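Side-chain contacts in hypothetical protein XAC2396 (Xanthomonas axonopodis pv. citri, PDB 2G3W), which is of unknown function but adopts a compact fold built around a variation of the PD-(D/E)XK nuclease motif: residues 38-41 / 42-45; 114-117 / 118-122; 121-124 / 125-128. One frame throughout, in Å; residues are numbered along the deposited sequence.

Overall arrangement
Contact 1 comes first along the chain, on helix 37-49, and is buried near the middle of the fold. Contacts 2 and 3 follow in series on helix 110-123 and the turn that follows it, sharing N121 and A122, at the surface about 20 Å from the centre of the chain. The centre of contact 1 lies 24 Å from that of contact 2 and 26 Å from that of contact 3, with no touch, whereas contacts 2 and 3 have centres 10 Å apart and meet where W116 CZ3 packs 3.3 Å from M123 CE. One contact thus belongs to the interior beside strands 6-16 and 21-31, while the other two adjoin the second subunit.

Contact 1 (38-41 / 42-45); sequences ERLM and VRLL
V42, R43, L44 and L45 donate their backbone N-H groups to the carbonyls of E38, R39, L40 and M41, so the two segments form successive turns of the alpha-helix 37-49. The tightest of these bonds, L45 N to M41 O, spans 2.7 Å and is nearly straight at 170°. On one flank R39 and R43 stand a turn apart with their guanidinium planes inclined by 41°, R39 NH1 lying 3.9 Å from R43 CG and 4.2 Å from R43 NE. E35 OE2 forms salt bridges to both R39 NH1 and R43 NE, which probably offsets the like charges; D68 takes R39 NH2. A bend at chi3 (-84°) carries the R43 guanidinium over to L40, whose CD1 is 3.3 Å from R43 NH2. M41 and L44 run side by side, pointing the same way, with M41 CE 4.1 Å from L44 CD2. L44 continues onto L27 and L29 of strand 21-31 and A10 and L12 of strand 6-16, and M41 and L45 pack on L142 of helix 136-143. The branch of V42 that lies beside its own backbone N reaches back one turn, where CG2 comes 3.3 Å from E38 O.

Contact 2 (114-117 / 118-122); sequences TWWK and KHANA
W115 and H119, together with W116 and A120, pair one turn apart on helix 110-123, the helix of the beta-alpha-beta unit formed with strands 101-106 and 129-133. The aromatic interaction is an offset edge-to-face pair: H119 turns its edge to one face of the W115 five-membered ring, with centroids 4.5 Å apart and planes at 64°. H119 ND1 leads this approach and sits 3.1 Å from W115 CD1, put there by a chi1 of -60° that sets CG beside the backbone N. W116 makes the CH-pi contact. A120 CB lies over the face of its indole, 3.7 Å from the centroid of the five-membered ring, and comes closest at W116 CE2. Among the backbone hydrogen bonds, K118 N to T114 O (2.9 Å) and H119 N to W115 O (3.0 Å) are regular. Beyond them the helix kinks, and W116 O receives only weak bonds from H119 N and A120 N, while the N-H of N121 has no bond to the preceding turn. The second subunit meets this region: its N24 ND2 donates to A120 O and its N24 also packs on W116. A water bridges the kink, donating to K117 O and accepting from N121 N, with both bonds 2.9 Å long.

Contact 3 (121-124 / 125-128); sequences NAMG and RYRN
M123 and Y126 are joined across a type I beta turn from M123 to Y126 that leads from helix 110-123 into the loop before strand 129-133. The packed side of the contact centres on M123 O. Y126 N donates to M123 O over 3.1 Å with a fairly straight N-H angle of 162°, yet the donor stands 57° out of the carbonyl plane, so the bond does not lie on a lone pair. The same oxygen accepts a second bond from Q178 NE2, so two donors grip this carbonyl. The Y126 side chain, with CG beside its own backbone N (chi1 -56°), swings back along the turn, bringing CD2 to 3.6 Å from M123 O and CE2 to 4.3 Å from M123 CG.

R125 forms the looser, exposed side. R125 CG is modelled over the centre of one face of the Y126 ring, though its closeness to A122 O makes its exact place doubtful. Farther out Y126 OH is placed over the face of the R125 guanidinium, 3.5 Å above its plane. R125 N also donates to A122 O, a bond whose details share that doubt. A water links two carbonyls of the turn, donating to G124 O at 3.1 Å and to Y126 O at 2.8 Å.

Helix 89-98 covers this side: Y126 packs on V92, R93 and C96, and R125 touches R93. N128 ND2 then bonds to C96 O and R100 O, and the N128 backbone pairs with A102 of strand 101-106, leading the chain into the parallel neighbour strand 129-133.

Contact 1 (38-41 / 42-45)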
loop_
_atom_site.group_PDB
_atom_site.type_symbol
_atom_site.label_atom_id
_atom_site.label_comp_id
_atom_site.label_asym_id
_atom_site.label_seq_id
_atom_site.Cartn_x
_atom_site.Cartn_y
_atom_site.Cartn_z
ATOM N N GLU A 38 -21.859 -0.789 -13.653
ATOM C CA GLU A 38 -20.490 -0.793 -13.151
ATOM C C GLU A 38 -20.354 0.010 -11.836
ATOM O O GLU A 38 -19.817 -0.503 -10.873
ATOM C CB GLU A 38 -19.539 -0.215 -14.204
ATOM C CG GLU A 38 -18.072 -0.116 -13.751
ATOM C CD GLU A 38 -17.112 0.406 -14.846
ATOM O OE1 GLU A 38 -17.576 0.967 -15.857
ATOM O OE2 GLU A 38 -15.882 0.253 -14.696
ATOM N N ARG A 39 -20.814 1.264 -11.805
ATOM C CA ARG A 39 -20.703 2.094 -10.573
ATOM C C ARG A 39 -21.473 1.455 -9.441
ATOM O O ARG A 39 -20.978 1.413 -8.304
ATOM C CB ARG A 39 -21.273 3.498 -10.787
ATOM C CG ARG A 39 -20.858 4.481 -9.678
ATOM C CD ARG A 39 -21.471 5.848 -9.958
ATOM N NE ARG A 39 -21.030 6.849 -8.988
ATOM C CZ ARG A 39 -21.424 6.908 -7.719
ATOM N NH1 ARG A 39 -22.321 6.025 -7.237
ATOM N NH2 ARG A 39 -20.939 7.878 -6.933
ATOM N N LEU A 40 -22.668 0.922 -9.732
ATOM C CA LEU A 40 -23.430 0.235 -8.663
ATOM C C LEU A 40 -22.628 -0.925 -8.054
ATOM O O LEU A 40 -22.586 -1.121 -6.824
ATOM C CB LEU A 40 -24.804 -0.238 -9.175
ATOM C CG LEU A 40 -25.589 -0.678 -7.939
ATOM C CD1 LEU A 40 -26.764 0.186 -7.693
ATOM C CD2 LEU A 40 -25.907 -2.165 -7.928
HETATM N N MSE A 41 -21.989 -1.714 -8.900
HETATM C CA MSE A 41 -21.238 -2.863 -8.411
HETATM C C MSE A 41 -19.958 -2.421 -7.665
HETATM O O MSE A 41 -19.514 -3.082 -6.724
HETATM C CB MSE A 41 -20.941 -3.895 -9.549
HETATM C CG MSE A 41 -22.211 -4.522 -10.179
HETATM SE SE MSE A 41 -23.177 -5.544 -8.858
HETATM C CE MSE A 41 -21.868 -6.943 -8.615
ATOM N N VAL A 42 -19.383 -1.306 -8.066
ATOM C CA VAL A 42 -18.242 -0.721 -7.325
ATOM C C VAL A 42 -18.737 -0.297 -5.934
ATOM O O VAL A 42 -18.018 -0.512 -4.932
ATOM C CB VAL A 42 -17.586 0.473 -8.045
ATOM C CG1 VAL A 42 -16.512 1.159 -7.155
ATOM C CG2 VAL A 42 -16.886 0.014 -9.338
ATOM N N ARG A 43 -19.963 0.258 -5.842
ATOM C CA ARG A 43 -20.499 0.598 -4.520
ATOM C C ARG A 43 -20.722 -0.650 -3.668
ATOM O O ARG A 43 -20.460 -0.663 -2.464
ATOM C CB ARG A 43 -21.844 1.305 -4.604
ATOM C CG ARG A 43 -21.888 2.717 -5.143
ATOM C CD ARG A 43 -23.102 3.378 -4.401
ATOM N NE ARG A 43 -24.358 3.059 -5.103
ATOM C CZ ARG A 43 -25.531 2.804 -4.549
ATOM N NH1 ARG A 43 -25.680 2.718 -3.225
ATOM N NH2 ARG A 43 -26.564 2.555 -5.351
ATOM N N LEU A 44 -21.268 -1.695 -4.282
ATOM C CA LEU A 44 -21.437 -2.963 -3.582
ATOM C C LEU A 44 -20.075 -3.509 -3.137
ATOM O O LEU A 44 -19.904 -3.908 -1.989
ATOM C CB LEU A 44 -22.173 -3.976 -4.462
ATOM C CG LEU A 44 -22.483 -5.291 -3.771
ATOM C CD1 LEU A 44 -23.453 -5.038 -2.585
ATOM C CD2 LEU A 44 -23.033 -6.274 -4.773
ATOM N N LEU A 45 -19.109 -3.537 -4.047
ATOM C CA LEU A 45 -17.745 -3.942 -3.692
ATOM C C LEU A 45 -17.181 -3.080 -2.531
ATOM O O LEU A 45 -16.497 -3.609 -1.633
ATOM C CB LEU A 45 -16.815 -3.908 -4.943
ATOM C CG LEU A 45 -15.323 -4.167 -4.709
ATOM C CD1 LEU A 45 -15.030 -5.526 -4.152
ATOM C CD2 LEU A 45 -14.529 -3.919 -5.994
#

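Contact 2 (114-117 / 118-122)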
loop_
_atom_site.group_PDB
_atom_site.type_symbol
_atom_site.label_atom_id
_atom_site.label_comp_id
_atom_site.label_asym_id
_atom_site.label_seq_id
_atom_site.Cartn_x
_atom_site.Cartn_y
_atom_site.Cartn_z
ATOM N N THR A 114 -3.754 9.159 -14.282
ATOM C CA THR A 114 -3.418 10.553 -14.561
ATOM C C THR A 114 -3.841 11.495 -13.415
ATOM O O THR A 114 -3.046 12.334 -12.971
ATOM C CB THR A 114 -3.976 11.003 -15.900
ATOM O OG1 THR A 114 -5.406 10.909 -15.863
ATOM C CG2 THR A 114 -3.440 10.102 -16.984
ATOM N N TRP A 115 -5.056 11.316 -12.924
ATOM C CA TRP A 115 -5.554 12.018 -11.735
ATOM C C TRP A 115 -4.581 11.853 -10.541
ATOM O O TRP A 115 -4.142 12.838 -9.934
ATOM C CB TRP A 115 -6.943 11.515 -11.362
ATOM C CG TRP A 115 -7.479 12.061 -10.057
ATOM C CD1 TRP A 115 -8.102 13.261 -9.857
ATOM C CD2 TRP A 115 -7.493 11.387 -8.786
ATOM N NE1 TRP A 115 -8.475 13.390 -8.530
ATOM C CE2 TRP A 115 -8.108 12.256 -7.854
ATOM C CE3 TRP A 115 -6.996 10.163 -8.340
ATOM C CZ2 TRP A 115 -8.265 11.926 -6.506
ATOM C CZ3 TRP A 115 -7.152 9.832 -6.981
ATOM C CH2 TRP A 115 -7.774 10.717 -6.086
ATOM N N TRP A 116 -4.193 10.628 -10.259
ATOM C CA TRP A 116 -3.222 10.428 -9.176
ATOM C C TRP A 116 -1.912 11.174 -9.385
ATOM O O TRP A 116 -1.483 11.938 -8.534
ATOM C CB TRP A 116 -2.958 8.937 -8.903
ATOM C CG TRP A 116 -1.892 8.813 -7.852
ATOM C CD1 TRP A 116 -0.561 8.544 -8.041
ATOM C CD2 TRP A 116 -2.062 9.083 -6.465
ATOM N NE1 TRP A 116 0.099 8.571 -6.813
ATOM C CE2 TRP A 116 -0.803 8.931 -5.842
ATOM C CE3 TRP A 116 -3.173 9.433 -5.677
ATOM C CZ2 TRP A 116 -0.627 9.093 -4.451
ATOM C CZ3 TRP A 116 -2.993 9.618 -4.298
ATOM C CH2 TRP A 116 -1.717 9.453 -3.706
ATOM N N LYS A 117 -1.269 10.977 -10.525
ATOM C CA LYS A 117 0.024 11.590 -10.753
ATOM C C LYS A 117 -0.075 13.133 -10.730
ATOM O O LYS A 117 0.859 13.810 -10.264
ATOM C CB LYS A 117 0.625 11.089 -12.079
ATOM C CG LYS A 117 0.969 9.572 -12.165
ATOM C CD LYS A 117 1.842 9.356 -13.426
ATOM C CE LYS A 117 1.838 7.902 -13.923
ATOM N NZ LYS A 117 2.924 7.705 -14.961
ATOM N N LYS A 118 -1.188 13.677 -11.223
ATOM C CA LYS A 118 -1.474 15.117 -11.132
ATOM C C LYS A 118 -1.567 15.651 -9.694
ATOM O O LYS A 118 -0.992 16.708 -9.371
ATOM C CB LYS A 118 -2.761 15.489 -11.873
ATOM C CG LYS A 118 -2.993 17.012 -11.895
ATOM C CD LYS A 118 -4.266 17.406 -12.638
ATOM C CE LYS A 118 -4.529 18.931 -12.556
ATOM N NZ LYS A 118 -3.358 19.766 -13.029
ATOM N N HIS A 119 -2.293 14.923 -8.852
ATOM C CA HIS A 119 -2.622 15.360 -7.498
ATOM C C HIS A 119 -1.883 14.656 -6.343
ATOM O O HIS A 119 -2.163 14.958 -5.190
ATOM C CB HIS A 119 -4.126 15.163 -7.253
ATOM C CG HIS A 119 -4.992 15.929 -8.196
ATOM N ND1 HIS A 119 -5.890 15.316 -9.044
ATOM C CD2 HIS A 119 -5.095 17.260 -8.433
ATOM C CE1 HIS A 119 -6.522 16.238 -9.748
ATOM N NE2 HIS A 119 -6.056 17.424 -9.400
ATOM N N ALA A 120 -0.989 13.717 -6.650
ATOM C CA ALA A 120 -0.233 12.975 -5.613
ATOM C C ALA A 120 0.548 13.894 -4.688
ATOM O O ALA A 120 0.459 13.752 -3.460
ATOM C CB ALA A 120 0.702 11.986 -6.229
ATOM N N ASN A 121 1.300 14.837 -5.260
ATOM C CA ASN A 121 2.068 15.756 -4.440
ATOM C C ASN A 121 1.095 16.457 -3.487
ATOM O O ASN A 121 1.375 16.614 -2.314
ATOM C CB ASN A 121 2.843 16.764 -5.308
ATOM C CG ASN A 121 3.717 17.694 -4.510
ATOM O OD1 ASN A 121 4.385 17.285 -3.539
ATOM N ND2 ASN A 121 3.741 18.974 -4.916
ATOM N N ALA A 122 -0.057 16.859 -4.014
ATOM C CA ALA A 122 -1.019 17.669 -3.273
ATOM C C ALA A 122 -1.608 16.873 -2.142
ATOM O O ALA A 122 -1.584 17.333 -1.012
ATOM C CB ALA A 122 -2.120 18.182 -4.195
HETATM O O HOH W 1 2.045 15.166 -8.046
#

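Contact 3 (121-124 / 125-128)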
loop_
_atom_site.group_PDB
_atom_site.type_symbol
_atom_site.label_atom_id
_atom_site.label_comp_id
_atom_site.label_asym_id
_atom_site.label_seq_id
_atom_site.Cartn_x
_atom_site.Cartn_y
_atom_site.Cartn_z
ATOM N N ASN A 121 1.300 14.837 -5.260
ATOM C CA ASN A 121 2.068 15.756 -4.440
ATOM C C ASN A 121 1.095 16.457 -3.487
ATOM O O ASN A 121 1.375 16.614 -2.314
ATOM C CB ASN A 121 2.843 16.764 -5.308
ATOM C CG ASN A 121 3.717 17.694 -4.510
ATOM O OD1 ASN A 121 4.385 17.285 -3.539
ATOM N ND2 ASN A 121 3.741 18.974 -4.916
ATOM N N ALA A 122 -0.057 16.859 -4.014
ATOM C CA ALA A 122 -1.019 17.669 -3.273
ATOM C C ALA A 122 -1.608 16.873 -2.142
ATOM O O ALA A 122 -1.584 17.333 -1.012
ATOM C CB ALA A 122 -2.120 18.182 -4.195
HETATM N N MSE A 123 -2.115 15.669 -2.444
HETATM C CA MSE A 123 -2.870 14.860 -1.480
HETATM C C MSE A 123 -2.077 14.347 -0.249
HETATM O O MSE A 123 -2.661 13.934 0.755
HETATM C CB MSE A 123 -3.642 13.748 -2.193
HETATM C CG MSE A 123 -4.940 14.273 -2.835
HETATM SE SE MSE A 123 -5.808 12.877 -3.720
HETATM C CE MSE A 123 -4.486 12.417 -5.175
ATOM N N GLY A 124 -0.756 14.453 -0.314
ATOM C CA GLY A 124 0.116 14.261 0.857
ATOM C C GLY A 124 -0.149 15.253 1.988
ATOM O O GLY A 124 0.264 15.002 3.125
ATOM N N ARG A 125 -0.847 16.362 1.686
ATOM C CA ARG A 125 -1.259 17.394 2.703
ATOM C C ARG A 125 -2.315 16.823 3.668
ATOM O O ARG A 125 -2.598 17.413 4.720
ATOM C CB ARG A 125 -1.856 18.644 2.013
ATOM C CG ARG A 125 -3.148 18.337 1.205
ATOM C CD ARG A 125 -3.748 19.519 0.445
ATOM N NE ARG A 125 -4.568 20.380 1.320
ATOM C CZ ARG A 125 -5.219 21.479 0.924
ATOM N NH1 ARG A 125 -5.169 21.876 -0.345
ATOM N NH2 ARG A 125 -5.930 22.185 1.794
ATOM N N TYR A 126 -2.911 15.687 3.320
ATOM C CA TYR A 126 -3.949 15.076 4.193
ATOM C C TYR A 126 -3.413 13.875 4.959
ATOM O O TYR A 126 -2.698 13.069 4.383
ATOM C CB TYR A 126 -5.184 14.645 3.388
ATOM C CG TYR A 126 -5.813 15.763 2.571
ATOM C CD1 TYR A 126 -6.506 16.801 3.195
ATOM C CD2 TYR A 126 -5.762 15.737 1.193
ATOM C CE1 TYR A 126 -7.082 17.823 2.462
ATOM C CE2 TYR A 126 -6.363 16.727 0.440
ATOM C CZ TYR A 126 -7.007 17.784 1.093
ATOM O OH TYR A 126 -7.571 18.798 0.365
ATOM N N ARG A 127 -3.769 13.731 6.236
ATOM C CA ARG A 127 -3.280 12.579 7.029
ATOM C C ARG A 127 -4.351 11.476 7.320
ATOM O O ARG A 127 -4.032 10.397 7.842
ATOM C CB ARG A 127 -2.537 13.059 8.310
ATOM C CG ARG A 127 -3.479 13.593 9.402
ATOM C CD ARG A 127 -2.778 13.967 10.716
ATOM N NE ARG A 127 -1.562 13.205 11.036
ATOM C CZ ARG A 127 -1.509 12.100 11.781
ATOM N NH1 ARG A 127 -2.607 11.564 12.282
ATOM N NH2 ARG A 127 -0.341 11.511 12.005
ATOM N N ASN A 128 -5.608 11.740 6.957
ATOM C CA ASN A 128 -6.720 10.846 7.289
ATOM C C ASN A 128 -7.411 10.374 6.023
ATOM O O ASN A 128 -8.567 9.950 6.035
ATOM C CB ASN A 128 -7.709 11.540 8.227
ATOM C CG ASN A 128 -8.389 12.767 7.587
ATOM O OD1 ASN A 128 -7.796 13.471 6.771
ATOM N ND2 ASN A 128 -9.638 13.026 7.987
HETATM O O HOH W 2 0.022 12.253 4.532
#